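Local coordinates for protein purine nucleoside phosphorylase (Thermus thermophilus, PDB 6TK9) that probably catalyses the reversible phosphorolysis of purine nucleosides such as inosine and guanosine, giving the free base and ribose 1-phosphate, at residues P161-I164 with E165-R168; T233-V237 with P238-H242. One frame throughout, in Å; residues are numbered along the deposited sequence.

Contact 1. Residues P161-I164 with E165-R168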
ATOM      1  N   PRO A 161      -0.636  13.916 -24.942  1.00 48.42           N
ATOM      2  CA  PRO A 161      -1.576  14.759 -24.201  1.00 47.22           C
ATOM      3  C   PRO A 161      -2.606  15.492 -25.079  1.00 48.17           C
ATOM      4  O   PRO A 161      -3.709  15.678 -24.598  1.00 47.67           O
ATOM      5  CB  PRO A 161      -0.673  15.784 -23.497  1.00 43.60           C
ATOM      6  CG  PRO A 161       0.681  15.146 -23.501  1.00 45.50           C
ATOM      7  CD  PRO A 161       0.745  14.399 -24.810  1.00 43.74           C
ATOM      8  N   GLU A 162      -2.255  15.892 -26.310  1.00 46.22           N
ATOM      9  CA  GLU A 162      -3.226  16.568 -27.225  1.00 53.06           C
ATOM     10  C   GLU A 162      -4.295  15.545 -27.652  1.00 49.05           C
ATOM     11  O   GLU A 162      -5.498  15.907 -27.725  1.00 49.15           O
ATOM     12  CB  GLU A 162      -2.550  17.209 -28.447  1.00 60.81           C
ATOM     13  CG  GLU A 162      -1.995  18.622 -28.235  1.00 69.47           C
ATOM     14  CD  GLU A 162      -1.731  19.405 -29.529  1.00 77.80           C
ATOM     15  OE1 GLU A 162      -0.703  19.133 -30.204  1.00 67.35           O
ATOM     16  OE2 GLU A 162      -2.564  20.283 -29.883  1.00 78.20           O
ATOM     17  N   LEU A 163      -3.892  14.298 -27.902  1.00 42.45           N
ATOM     18  CA  LEU A 163      -4.826  13.244 -28.357  1.00 39.66           C
ATOM     19  C   LEU A 163      -5.739  12.839 -27.200  1.00 42.93           C
ATOM     20  O   LEU A 163      -6.876  12.413 -27.484  1.00 39.68           O
ATOM     21  CB  LEU A 163      -4.023  12.069 -28.911  1.00 40.16           C
ATOM     22  CG  LEU A 163      -3.193  12.396 -30.156  1.00 44.37           C
ATOM     23  CD1 LEU A 163      -2.659  11.139 -30.811  1.00 45.20           C
ATOM     24  CD2 LEU A 163      -4.001  13.195 -31.170  1.00 44.98           C
ATOM     25  N   ILE A 164      -5.280  12.984 -25.951  1.00 42.64           N
ATOM     26  CA  ILE A 164      -6.100  12.654 -24.751  1.00 46.01           C
ATOM     27  C   ILE A 164      -7.225  13.690 -24.652  1.00 45.88           C
ATOM     28  O   ILE A 164      -8.388  13.302 -24.370  1.00 44.01           O
ATOM     29  CB  ILE A 164      -5.223  12.557 -23.477  1.00 49.04           C
ATOM     30  CG1 ILE A 164      -4.583  11.166 -23.374  1.00 48.22           C
ATOM     31  CG2 ILE A 164      -5.995  12.911 -22.206  1.00 42.58           C
ATOM     32  CD1 ILE A 164      -3.282  11.137 -22.605  1.00 47.02           C
ATOM     33  N   GLU A 165      -6.889  14.961 -24.854  1.00 47.60           N
ATOM     34  CA  GLU A 165      -7.886  16.059 -24.787  1.00 51.26           C
ATOM     35  C   GLU A 165      -8.897  15.814 -25.910  1.00 48.38           C
ATOM     36  O   GLU A 165     -10.122  15.933 -25.639  1.00 50.00           O
ATOM     37  CB  GLU A 165      -7.222  17.441 -24.855  1.00 52.70           C
ATOM     38  CG  GLU A 165      -6.368  17.780 -23.637  1.00 57.56           C
ATOM     39  CD  GLU A 165      -7.047  18.463 -22.450  1.00 66.71           C
ATOM     40  OE1 GLU A 165      -8.106  17.964 -21.967  1.00 66.01           O
ATOM     41  OE2 GLU A 165      -6.497  19.492 -21.983  1.00 67.91           O
ATOM     42  N   LEU A 166      -8.409  15.438 -27.095  1.00 42.92           N
ATOM     43  CA  LEU A 166      -9.262  15.182 -28.286  1.00 45.63           C
ATOM     44  C   LEU A 166     -10.229  14.037 -27.980  1.00 45.33           C
ATOM     45  O   LEU A 166     -11.428  14.159 -28.300  1.00 50.75           O
ATOM     46  CB  LEU A 166      -8.391  14.842 -29.500  1.00 47.92           C
ATOM     47  CG  LEU A 166      -9.179  14.678 -30.798  1.00 50.93           C
ATOM     48  CD1 LEU A 166      -9.584  16.042 -31.351  1.00 53.88           C
ATOM     49  CD2 LEU A 166      -8.393  13.894 -31.828  1.00 51.26           C
ATOM     50  N   ALA A 167      -9.708  12.959 -27.399  1.00 44.64           N
ATOM     51  CA  ALA A 167     -10.470  11.749 -27.044  1.00 46.91           C
ATOM     52  C   ALA A 167     -11.580  12.155 -26.077  1.00 47.57           C
ATOM     53  O   ALA A 167     -12.681  11.583 -26.195  1.00 51.39           O
ATOM     54  CB  ALA A 167      -9.559  10.687 -26.459  1.00 44.68           C
ATOM     55  N   ARG A 168     -11.315  13.116 -25.183  1.00 44.99           N
ATOM     56  CA  ARG A 168     -12.318  13.611 -24.196  1.00 48.84           C
ATOM     57  C   ARG A 168     -13.392  14.444 -24.903  1.00 47.93           C
ATOM     58  O   ARG A 168     -14.591  14.211 -24.642  1.00 42.24           O
ATOM     59  CB  ARG A 168     -11.639  14.416 -23.086  1.00 53.90           C
ATOM     60  CG  ARG A 168     -10.964  13.544 -22.041  1.00 51.01           C
ATOM     61  CD  ARG A 168      -9.869  14.296 -21.339  1.00 49.49           C
ATOM     62  NE  ARG A 168      -9.349  13.490 -20.243  1.00 51.27           N
ATOM     63  CZ  ARG A 168      -8.313  13.826 -19.486  1.00 48.51           C
ATOM     64  NH1 ARG A 168      -7.685  14.968 -19.702  1.00 47.17           N
ATOM     65  NH2 ARG A 168      -7.909  13.022 -18.520  1.00 49.11           N
TER

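Contact 2. Residues T233-V237 with P238-H242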
ATOM      1  N   THR A 233     -14.002  -5.357 -21.937  1.00 49.53           N
ATOM      2  CA  THR A 233     -14.825  -6.519 -22.356  1.00 53.72           C
ATOM      3  C   THR A 233     -15.390  -7.250 -21.135  1.00 54.55           C
ATOM      4  O   THR A 233     -16.480  -7.848 -21.247  1.00 56.55           O
ATOM      5  CB  THR A 233     -13.986  -7.455 -23.231  1.00 56.07           C
ATOM      6  OG1 THR A 233     -12.798  -7.752 -22.492  1.00 60.49           O
ATOM      7  CG2 THR A 233     -13.645  -6.852 -24.577  1.00 51.08           C
ATOM      8  N   ASP A 234     -14.665  -7.231 -20.017  1.00 59.42           N
ATOM      9  CA  ASP A 234     -15.055  -7.931 -18.760  1.00 57.09           C
ATOM     10  C   ASP A 234     -14.622  -7.059 -17.577  1.00 56.27           C
ATOM     11  O   ASP A 234     -13.891  -6.081 -17.783  1.00 61.31           O
ATOM     12  CB  ASP A 234     -14.482  -9.360 -18.695  1.00 51.90           C
ATOM     13  CG  ASP A 234     -12.955  -9.474 -18.695  1.00 52.83           C
ATOM     14  OD1 ASP A 234     -12.326  -9.072 -19.705  1.00 55.72           O
ATOM     15  OD2 ASP A 234     -12.392  -9.985 -17.694  1.00 53.25           O
ATOM     16  N   MET A 235     -15.074  -7.408 -16.381  1.00 56.91           N
ATOM     17  CA  MET A 235     -14.645  -6.756 -15.127  1.00 57.74           C
ATOM     18  C   MET A 235     -13.784  -7.777 -14.369  1.00 62.73           C
ATOM     19  O   MET A 235     -14.308  -8.814 -13.917  1.00 61.30           O
ATOM     20  CB  MET A 235     -15.860  -6.277 -14.318  1.00 54.03           C
ATOM     21  CG  MET A 235     -16.511  -5.002 -14.891  1.00 49.65           C
ATOM     22  SD  MET A 235     -15.334  -3.639 -15.220  1.00 51.43           S
ATOM     23  CE  MET A 235     -14.714  -3.330 -13.571  1.00 54.65           C
ATOM     24  N   ALA A 236     -12.476  -7.523 -14.345  1.00 67.03           N
ATOM     25  CA  ALA A 236     -11.444  -8.328 -13.658  1.00 65.31           C
ATOM     26  C   ALA A 236     -11.294  -7.787 -12.234  1.00 56.27           C
ATOM     27  O   ALA A 236     -10.359  -6.988 -11.967  1.00 64.87           O
ATOM     28  CB  ALA A 236     -10.149  -8.282 -14.441  1.00 66.78           C
ATOM     29  N   VAL A 237     -12.217  -8.175 -11.362  1.00 49.16           N
ATOM     30  CA  VAL A 237     -12.178  -7.770  -9.931  1.00 54.75           C
ATOM     31  C   VAL A 237     -12.267  -9.029  -9.069  1.00 52.13           C
ATOM     32  O   VAL A 237     -13.258  -9.751  -9.068  1.00 54.25           O
ATOM     33  CB  VAL A 237     -13.219  -6.672  -9.614  1.00 57.37           C
ATOM     34  CG1 VAL A 237     -14.178  -6.426 -10.774  1.00 56.33           C
ATOM     35  CG2 VAL A 237     -13.958  -6.912  -8.301  1.00 56.54           C
ATOM     36  N   PRO A 238     -11.196  -9.337  -8.310  1.00 58.62           N
ATOM     37  CA  PRO A 238     -11.071 -10.639  -7.648  1.00 58.36           C
ATOM     38  C   PRO A 238     -11.957 -10.890  -6.418  1.00 63.79           C
ATOM     39  O   PRO A 238     -11.897 -11.970  -5.878  1.00 64.77           O
ATOM     40  CB  PRO A 238      -9.602 -10.639  -7.191  1.00 60.39           C
ATOM     41  CG  PRO A 238      -9.262  -9.167  -6.987  1.00 55.97           C
ATOM     42  CD  PRO A 238     -10.039  -8.446  -8.070  1.00 54.39           C
ATOM     43  N   GLU A 239     -12.763  -9.921  -5.986  1.00 71.81           N
ATOM     44  CA  GLU A 239     -13.710 -10.160  -4.863  1.00 78.22           C
ATOM     45  C   GLU A 239     -15.133 -10.238  -5.438  1.00 79.79           C
ATOM     46  O   GLU A 239     -16.068  -9.805  -4.755  1.00 86.07           O
ATOM     47  CB  GLU A 239     -13.450  -9.169  -3.720  1.00 76.57           C
ATOM     48  CG  GLU A 239     -12.983  -7.786  -4.136  1.00 72.90           C
ATOM     49  CD  GLU A 239     -11.487  -7.511  -4.262  1.00 70.40           C
ATOM     50  OE1 GLU A 239     -10.776  -7.407  -3.228  1.00 61.92           O
ATOM     51  OE2 GLU A 239     -11.044  -7.340  -5.403  1.00 77.66           O
ATOM     52  N   ARG A 240     -15.242 -10.834  -6.636  1.00 78.62           N
ATOM     53  CA  ARG A 240     -16.464 -11.159  -7.428  1.00 77.06           C
ATOM     54  C   ARG A 240     -16.215 -12.538  -8.066  1.00 82.11           C
ATOM     55  O   ARG A 240     -15.075 -12.730  -8.534  1.00 90.49           O
ATOM     56  CB  ARG A 240     -16.682 -10.067  -8.489  1.00 72.20           C
ATOM     57  CG  ARG A 240     -17.783  -9.069  -8.157  1.00 72.91           C
ATOM     58  CD  ARG A 240     -17.456  -7.598  -8.363  1.00 66.46           C
ATOM     59  NE  ARG A 240     -17.710  -7.079  -9.705  1.00 65.52           N
ATOM     60  CZ  ARG A 240     -17.767  -5.782 -10.042  1.00 61.55           C
ATOM     61  NH1 ARG A 240     -17.576  -4.829  -9.142  1.00 62.27           N
ATOM     62  NH2 ARG A 240     -18.013  -5.437 -11.294  1.00 59.30           N
ATOM     63  N   GLU A 241     -17.173 -13.477  -8.074  1.00 80.36           N
ATOM     64  CA  GLU A 241     -16.948 -14.830  -8.679  1.00 87.27           C
ATOM     65  C   GLU A 241     -16.791 -14.690 -10.202  1.00 88.05           C
ATOM     66  O   GLU A 241     -17.209 -13.655 -10.751  1.00 96.61           O
ATOM     67  CB  GLU A 241     -18.055 -15.839  -8.328  1.00 90.36           C
ATOM     68  CG  GLU A 241     -19.447 -15.479  -8.837  1.00 96.87           C
ATOM     69  CD  GLU A 241     -20.252 -16.635  -9.419  1.00103.70           C
ATOM     70  OE1 GLU A 241     -19.681 -17.421 -10.221  1.00 99.57           O
ATOM     71  OE2 GLU A 241     -21.456 -16.746  -9.079  1.00 97.69           O
ATOM     72  N   HIS A 242     -16.205 -15.698 -10.854  1.00 89.41           N
ATOM     73  CA  HIS A 242     -16.090 -15.850 -12.335  1.00 96.99           C
ATOM     74  C   HIS A 242     -15.309 -14.682 -12.960  1.00 84.32           C
ATOM     75  O   HIS A 242     -15.735 -13.510 -12.828  1.00 65.16           O
ATOM     76  CB  HIS A 242     -17.468 -16.069 -12.999  1.00109.96           C
ATOM     77  CG  HIS A 242     -17.674 -17.450 -13.547  1.00122.23           C
ATOM     78  ND1 HIS A 242     -17.659 -17.722 -14.910  1.00127.06           N
ATOM     79  CD2 HIS A 242     -17.892 -18.637 -12.933  1.00118.69           C
ATOM     80  CE1 HIS A 242     -17.863 -19.012 -15.108  1.00119.80           C
ATOM     81  NE2 HIS A 242     -18.005 -19.596 -13.910  1.00122.08           N
TER

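Contact 1. Residues P161-I164 with E165-R168
Ile164 and Arg168 meet one helical turn apart because of how their torsions are set. Ile164 holds CG2 opposite its backbone N, with CG1 at chi1 -83°, so the short methyl branch leans towards the C-terminal turn. Arg168 departs with CG beside its own N and then runs extended from CG to NE, lying alongside Ile164 and pointing the same way. The guanidinium offers a face to the methyl group: Ile164 CG2 sits over its centre, 3.6 Å above the plane, and is 3.7 Å from Arg168 CZ. Carbons of the arginine stem also pass the Ile164 carbonyl, Arg168 CD lying 3.5 Å from Ile164 O. Glu165, bent at chi2, places OE1 in the guanidinium plane at its edge, where the ion pair with Arg168 NH1 is long at 3.8 Å; the stronger charge partner is Glu180, which takes NH2. On another side of the helix Leu163 CD2 and Leu166 CD2 just reach each other at 4.5 Å. Four successive i to i+4 backbone bonds define the alpha-helix, among them Ala167 N to Leu163 O at 2.9 Å and Arg168 N to Ile164 O at 3.0 Å. Asp160 OD1 accepts a hydrogen bond from Leu163 N at the start of the helix. This first part of helix 161-173 packs Ile164 and Ala167 against strand 124-133, Leu163 against strand 225-235, and Leu166 against helix 257-270.

Contact 2. Residues T233-V237 with P238-H242
Val237 and Arg240 cross at a slant, the valine methyls supporting the arginine from its stem to its head. Val237 CG1 lies over the centre of the guanidinium, 3.7 Å above its plane, which identifies a face contact, while CG2 of the same valine meets Arg240 CD at 3.6 Å. The arginine is bent at chi2 and chi3 (134° and 88°), and these bends fold its head back over Val237 towards Met235. There Arg240 NH2 comes within 3.8 Å of Met235 CB, again with the two side chains at a slant. The backbone makes a type I beta turn from Val237 to Arg240, closed by a weak bond from Arg240 N to Val237 O, 3.3 Å long with an N-H...O angle of 123°. Pro238 occupies the second position of the turn, where its ring-restricted phi fits. An alanine in place of Arg240 would probably uncover the Val237 methyls and leave Glu239 O of a neighbouring subunit without the NH1 donor it now has. That bond is reciprocated, since Glu239 O accepts NH1 from Arg240 of the same neighbour, so the turn forms part of a subunit interface. Within its own chain the turn follows strand 225-235 and rests on helix 194-202: Leu197 packs on Pro238, Arg201 pairs with Glu239 OE2, and Arg194 bonds to the carbonyls of Pro238 and Arg240.

Overall arrangement
Along the chain, contact 1 comes first, within the opening turns of helix 161-173, and contact 2 follows where strand 225-235 gives way to the loop leading to helix 246-255. Each is local and continuous, so contact 1 spans only helical turns and contact 2 a beta turn; they lie in series, neither nesting nor crossing. Their centres are 29 Å apart and their nearest atoms about 17 Å, so the two do not meet. Strand 225-235 relates them: Arg225 and Leu227 near its start meet the helix of contact 1, whereas its far end enters contact 2. Both also approach other copies in the six-chain assembly, but two different subunits.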